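Local coordinates for protein putative carbohydrate-active enzyme (Uncultured organism, PDB 5WH8) that probably hydrolyses O-glycosidic bonds in cellulose, the part described being the glycoside hydrolase family 5 module of a larger, multi-modular enzyme, at residues F238-A243 with S297-Y302; A166-I171 with K178-G183. All blocks are in the same frame, centred on the assembly; numbering follows the deposited sequence.

Contact 1 (F238-A243 with S297-Y302); sequences FGTTQA and SESGQY. With EDO (1,2-ethanediol), chain E; EDO (1,2-ethanediol), chain L.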
loop_
_atom_site.group_PDB
_atom_site.type_symbol
_atom_site.label_atom_id
_atom_site.label_comp_id
_atom_site.label_asym_id
_atom_site.label_seq_id
_atom_site.Cartn_x
_atom_site.Cartn_y
_atom_site.Cartn_z
ATOM N N PHE A 238 -1.688 6.593 -4.669
ATOM C CA PHE A 238 -1.924 7.618 -5.668
ATOM C C PHE A 238 -2.857 8.672 -5.095
ATOM O O PHE A 238 -3.594 8.419 -4.139
ATOM C CB PHE A 238 -2.539 7.049 -6.959
ATOM C CG PHE A 238 -4.014 6.733 -6.809
ATOM C CD1 PHE A 238 -4.396 5.530 -6.233
ATOM C CD2 PHE A 238 -5.008 7.622 -7.202
ATOM C CE1 PHE A 238 -5.729 5.219 -6.041
ATOM C CE2 PHE A 238 -6.342 7.326 -6.985
ATOM C CZ PHE A 238 -6.700 6.105 -6.428
ATOM N N GLY A 239 -2.848 9.836 -5.732
ATOM C CA GLY A 239 -3.720 10.934 -5.341
ATOM C C GLY A 239 -4.452 11.556 -6.509
ATOM O O GLY A 239 -4.099 11.380 -7.682
ATOM N N THR A 240 -5.485 12.315 -6.169
ATOM C CA THR A 240 -6.308 13.017 -7.144
ATOM C C THR A 240 -5.826 14.452 -7.362
ATOM O O THR A 240 -6.411 15.197 -8.136
ATOM C CB THR A 240 -7.764 13.056 -6.672
ATOM O OG1 THR A 240 -7.785 13.695 -5.385
ATOM C CG2 THR A 240 -8.349 11.668 -6.560
ATOM N N THR A 241 -4.800 14.832 -6.620
ATOM C CA THR A 241 -4.230 16.175 -6.620
ATOM C C THR A 241 -2.869 16.171 -7.320
ATOM O O THR A 241 -2.402 15.131 -7.811
ATOM C CB THR A 241 -4.053 16.660 -5.174
ATOM O OG1 THR A 241 -3.217 15.708 -4.499
ATOM C CG2 THR A 241 -5.376 16.773 -4.460
ATOM N N GLN A 242 -2.214 17.329 -7.361
ATOM C CA GLN A 242 -0.783 17.355 -7.588
ATOM C C GLN A 242 -0.043 16.610 -6.455
ATOM O O GLN A 242 -0.600 16.339 -5.374
ATOM C CB GLN A 242 -0.287 18.802 -7.698
ATOM C CG GLN A 242 -0.869 19.547 -8.900
ATOM C CD GLN A 242 -0.289 20.925 -9.060
ATOM O OE1 GLN A 242 -1.015 21.939 -8.986
ATOM N NE2 GLN A 242 0.998 20.997 -9.291
ATOM N N ALA A 243 1.221 16.289 -6.707
ATOM C CA ALA A 243 1.989 15.445 -5.800
ATOM C C ALA A 243 2.177 15.953 -4.358
ATOM O O ALA A 243 2.492 15.164 -3.470
ATOM C CB ALA A 243 3.351 15.168 -6.423
ATOM N N SER A 297 -14.780 14.310 1.876
ATOM C CA SER A 297 -14.413 15.459 1.070
ATOM C C SER A 297 -14.799 15.250 -0.397
ATOM O O SER A 297 -15.288 14.183 -0.759
ATOM C CB SER A 297 -12.905 15.675 1.150
ATOM O OG SER A 297 -12.248 14.560 0.557
ATOM N N GLU A 298 -14.510 16.247 -1.239
ATOM C CA GLU A 298 -14.758 16.098 -2.673
ATOM C C GLU A 298 -13.941 14.908 -3.226
ATOM O O GLU A 298 -14.467 14.059 -3.966
ATOM C CB GLU A 298 -14.425 17.398 -3.412
ATOM C CG GLU A 298 -14.725 17.367 -4.891
ATOM C CD GLU A 298 -14.381 18.680 -5.607
ATOM O OE1 GLU A 298 -13.729 19.553 -5.001
ATOM O OE2 GLU A 298 -14.781 18.835 -6.780
ATOM N N SER A 299 -12.658 14.840 -2.859
ATOM C CA SER A 299 -11.819 13.708 -3.279
ATOM C C SER A 299 -12.310 12.371 -2.692
ATOM O O SER A 299 -12.392 11.361 -3.401
ATOM C CB SER A 299 -10.344 13.950 -2.894
ATOM O OG SER A 299 -9.478 12.896 -3.352
ATOM N N GLY A 300 -12.684 12.356 -1.414
ATOM C CA GLY A 300 -13.209 11.145 -0.799
ATOM C C GLY A 300 -14.506 10.642 -1.448
ATOM O O GLY A 300 -14.756 9.433 -1.575
ATOM N N GLN A 301 -15.353 11.577 -1.865
ATOM C CA GLN A 301 -16.602 11.221 -2.537
ATOM C C GLN A 301 -16.306 10.500 -3.857
ATOM O O GLN A 301 -16.911 9.479 -4.170
ATOM C CB GLN A 301 -17.454 12.483 -2.747
ATOM C CG GLN A 301 -18.746 12.258 -3.491
ATOM C CD GLN A 301 -19.577 13.534 -3.552
ATOM O OE1 GLN A 301 -20.660 13.626 -2.954
ATOM N NE2 GLN A 301 -19.060 14.535 -4.258
ATOM N N TYR A 302 -15.345 11.033 -4.604
ATOM C CA TYR A 302 -14.946 10.472 -5.887
ATOM C C TYR A 302 -14.353 9.076 -5.706
ATOM O O TYR A 302 -14.743 8.136 -6.403
ATOM C CB TYR A 302 -13.941 11.410 -6.574
ATOM C CG TYR A 302 -13.205 10.820 -7.769
ATOM C CD1 TYR A 302 -13.716 10.929 -9.048
ATOM C CD2 TYR A 302 -11.988 10.194 -7.607
ATOM C CE1 TYR A 302 -13.029 10.416 -10.138
ATOM C CE2 TYR A 302 -11.293 9.664 -8.688
ATOM C CZ TYR A 302 -11.825 9.769 -9.943
ATOM O OH TYR A 302 -11.105 9.221 -10.985
HETATM C C1 EDO E . -17.861 17.330 -0.627
HETATM O O1 EDO E . -18.927 18.280 -0.514
HETATM C C2 EDO E . -18.374 15.963 -0.200
HETATM O O2 EDO E . -19.495 15.615 -1.007
HETATM C C1 EDO L . 2.051 12.030 -0.310
HETATM O O1 EDO L . 1.573 13.322 -0.734
HETATM C C2 EDO L . 3.343 12.252 0.460
HETATM O O2 EDO L . 4.261 11.173 0.167
#

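Contact 2 (A166-I171 with K178-G183); sequences AVIPVI and KIIICG. With EDO (1,2-ethanediol), chain B.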
loop_
_atom_site.group_PDB
_atom_site.type_symbol
_atom_site.label_atom_id
_atom_site.label_comp_id
_atom_site.label_asym_id
_atom_site.label_seq_id
_atom_site.Cartn_x
_atom_site.Cartn_y
_atom_site.Cartn_z
ATOM N N ALA A 166 19.282 -6.827 1.012
ATOM C CA ALA A 166 19.550 -6.880 2.465
ATOM C C ALA A 166 18.306 -7.275 3.267
ATOM O O ALA A 166 18.373 -8.101 4.188
ATOM C CB ALA A 166 20.094 -5.519 2.969
ATOM N N VAL A 167 17.167 -6.687 2.926
ATOM C CA VAL A 167 15.937 -6.905 3.690
ATOM C C VAL A 167 15.173 -8.187 3.303
ATOM O O VAL A 167 14.606 -8.849 4.169
ATOM C CB VAL A 167 14.988 -5.653 3.545
ATOM C CG1 VAL A 167 13.608 -5.927 4.082
ATOM C CG2 VAL A 167 15.619 -4.417 4.234
ATOM N N ILE A 168 15.109 -8.532 2.019
ATOM C CA ILE A 168 14.258 -9.646 1.606
ATOM C C ILE A 168 14.726 -10.975 2.222
ATOM O O ILE A 168 13.887 -11.764 2.657
ATOM C CB ILE A 168 14.151 -9.735 0.069
ATOM C CG1 ILE A 168 13.289 -8.550 -0.428
ATOM C CG2 ILE A 168 13.537 -11.077 -0.374
ATOM C CD1 ILE A 168 13.200 -8.443 -1.923
ATOM N N PRO A 169 16.049 -11.221 2.295
ATOM C CA PRO A 169 16.431 -12.481 2.960
ATOM C C PRO A 169 16.018 -12.558 4.436
ATOM O O PRO A 169 15.765 -13.651 4.962
ATOM C CB PRO A 169 17.962 -12.499 2.816
ATOM C CG PRO A 169 18.221 -11.688 1.576
ATOM C CD PRO A 169 17.199 -10.564 1.653
ATOM N N VAL A 170 15.974 -11.416 5.102
ATOM C CA VAL A 170 15.562 -11.346 6.503
ATOM C C VAL A 170 14.074 -11.676 6.626
ATOM O O VAL A 170 13.648 -12.362 7.558
ATOM C CB VAL A 170 15.859 -9.956 7.084
ATOM C CG1 VAL A 170 15.250 -9.782 8.463
ATOM C CG2 VAL A 170 17.373 -9.708 7.127
ATOM N N ILE A 171 13.289 -11.192 5.676
ATOM C CA ILE A 171 11.865 -11.512 5.652
ATOM C C ILE A 171 11.627 -12.993 5.296
ATOM O O ILE A 171 10.864 -13.693 5.958
ATOM C CB ILE A 171 11.125 -10.590 4.641
ATOM C CG1 ILE A 171 11.092 -9.156 5.187
ATOM C CG2 ILE A 171 9.716 -11.132 4.333
ATOM C CD1 ILE A 171 10.479 -8.142 4.189
ATOM N N LYS A 178 4.982 -14.804 1.423
ATOM C CA LYS A 178 4.207 -13.552 1.476
ATOM C C LYS A 178 4.699 -12.583 0.397
ATOM O O LYS A 178 5.884 -12.542 0.108
ATOM C CB LYS A 178 4.346 -12.957 2.875
ATOM C CG LYS A 178 3.076 -12.324 3.481
ATOM C CD LYS A 178 1.908 -13.273 3.560
ATOM C CE LYS A 178 2.175 -14.505 4.408
ATOM N NZ LYS A 178 2.392 -14.186 5.858
ATOM N N ILE A 179 3.789 -11.849 -0.248
ATOM C CA ILE A 179 4.185 -10.865 -1.264
ATOM C C ILE A 179 4.977 -9.708 -0.662
ATOM O O ILE A 179 4.598 -9.143 0.375
ATOM C CB ILE A 179 2.969 -10.306 -2.010
ATOM C CG1 ILE A 179 2.229 -11.450 -2.704
ATOM C CG2 ILE A 179 3.383 -9.198 -3.027
ATOM C CD1 ILE A 179 1.018 -11.037 -3.492
ATOM N N ILE A 180 6.100 -9.404 -1.314
ATOM C CA ILE A 180 6.927 -8.241 -1.000
ATOM C C ILE A 180 6.788 -7.256 -2.148
ATOM O O ILE A 180 6.851 -7.650 -3.324
ATOM C CB ILE A 180 8.414 -8.628 -0.792
ATOM C CG1 ILE A 180 8.524 -9.501 0.460
ATOM C CG2 ILE A 180 9.299 -7.397 -0.672
ATOM C CD1 ILE A 180 9.868 -10.167 0.663
ATOM N N ILE A 181 6.538 -5.987 -1.815
ATOM C CA ILE A 181 6.372 -4.920 -2.819
ATOM C C ILE A 181 7.560 -3.983 -2.660
ATOM O O ILE A 181 7.769 -3.433 -1.572
ATOM C CB ILE A 181 5.057 -4.108 -2.649
ATOM C CG1 ILE A 181 3.836 -5.020 -2.535
ATOM C CG2 ILE A 181 4.883 -3.107 -3.837
ATOM C CD1 ILE A 181 2.534 -4.320 -2.111
ATOM N N CYS A 182 8.322 -3.805 -3.734
ATOM C CA CYS A 182 9.582 -3.071 -3.703
ATOM C C CYS A 182 9.498 -1.734 -4.403
ATOM O O CYS A 182 9.166 -1.682 -5.592
ATOM C CB CYS A 182 10.686 -3.903 -4.372
ATOM S SG CYS A 182 12.356 -3.146 -4.259
ATOM N N GLY A 183 9.821 -0.655 -3.679
ATOM C CA GLY A 183 9.817 0.690 -4.220
ATOM C C GLY A 183 10.839 0.864 -5.326
ATOM O O GLY A 183 11.751 0.037 -5.475
HETATM C C1 EDO B . -0.013 -12.353 0.548
HETATM O O1 EDO B . 1.085 -11.477 0.742
HETATM C C2 EDO B . -1.299 -11.550 0.570
HETATM O O2 EDO B . -2.380 -12.468 0.534
#

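Contact 1 (F238-A243 with S297-Y302)
The ring of Tyr-302 meets Thr-240 obliquely: the methyl CG2 of the threonine lies 4.1 Å from ring atom CD2 and about as far from CE2. The same ring stacks with Phe-251, and its hydroxyl is hydrogen-bonded to Asn-255, so helix 251-263 holds the flat group by a stack and a hydrogen bond, while Thr-240, just past the strand, merely brushes it. The threonine and tyrosine side chains pass alongside with their ends pointing opposite ways.

The polar half of the contact is a single hydroxyl pair. Thr-240 OG1 donates to Ser-299 OG at 2.8 Å. The serine can receive it because its OG swings opposite the backbone N (chi1 -177°) and leans off the first turn of the helix toward the threonine. Thr-240 therefore uses both branches: the hydroxyl bonds to Ser-299, while the methyl CG2 lies beside both Ser-299 OG, at 3.6 Å, and the tyrosine ring. Behind this, Ser-297 caps the helix: Gly-300 N donates to Ser-297 OG over 3.0 Å with an N-H...O angle of 166°.

In this TIM barrel the contact joins the loop after strand 233-239 to a peripheral helix. The strand runs into the loop at 240-243, and helix 298-307 packs beside it, with helix 251-263 touching both.

Contact 2 (A166-I171 with K178-G183)
Ile-168 and Ile-180 are the residues whose CA atoms come nearest, 7.9 Å apart, where helix 157-172 lies against strand 180-182. This is the second half of a beta-alpha-beta crossover, the repeating element of the TIM barrel: strand 142-145 leads into the helix, which returns the chain to the next parallel strand. The helix is kinked at Pro-169, whose nitrogen carries no hydrogen to give to the preceding turn, and Ile-171 N still bonds to Val-167 O. On the strand, Ile-180 directs its side chain at the helix.

Three isoleucines then make the interface, all buried and wholly apolar. The terminal methyl of Ile-180 does most of the work, since it reaches two residues one turn apart on the helix. Against Ile-171 the two side chains meet tip to tip, with Ile-180 CD1 3.8 Å from Ile-171 CG2. Against Ile-168 they run aslant, and CD1 of Ile-180 also lies 3.9 Å from Ile-168 CG2. In both helix residues CG1 stands anti to the carbonyl carbon (chi1 -71° and -70°), so that CG2 falls opposite the backbone N and faces the strand. Tyr-201 touches Ile-168, and Ile-171 also packs on Tyr-144 of strand 142-145, so the cluster spans neighbouring strands.

Lys-178 opens the second segment; its amine forms a salt bridge with Asp-175 and bonds to the carbonyls of Lys-137 and Asp-139. Beside it, Ile-179 N donates to O1 of a 1,2-ethanediol, probably from the crystallisation liquor, at 2.9 Å, with an N-H...O angle of 155°.

How the contacts relate
From the N terminus the chain lays down the first four barrel strands before contact 2, which closes a short connection: only six residues separate 166-171 from 178-183, and the helix folds back on the strand that follows. Contact 1 begins later, at the end of the seventh strand, and closes a loop of 53 residues that holds helix 251-263 and the eighth strand before reaching helix 298-307. The two contacts are in series, neither nested nor crossing, with centres about 30 Å apart on opposite sides of the chain's centre. Both reach the same barrel: contact 2 packs helix 157-172 against the fifth strand, whereas contact 1 brings the last helix to the loop that follows the seventh.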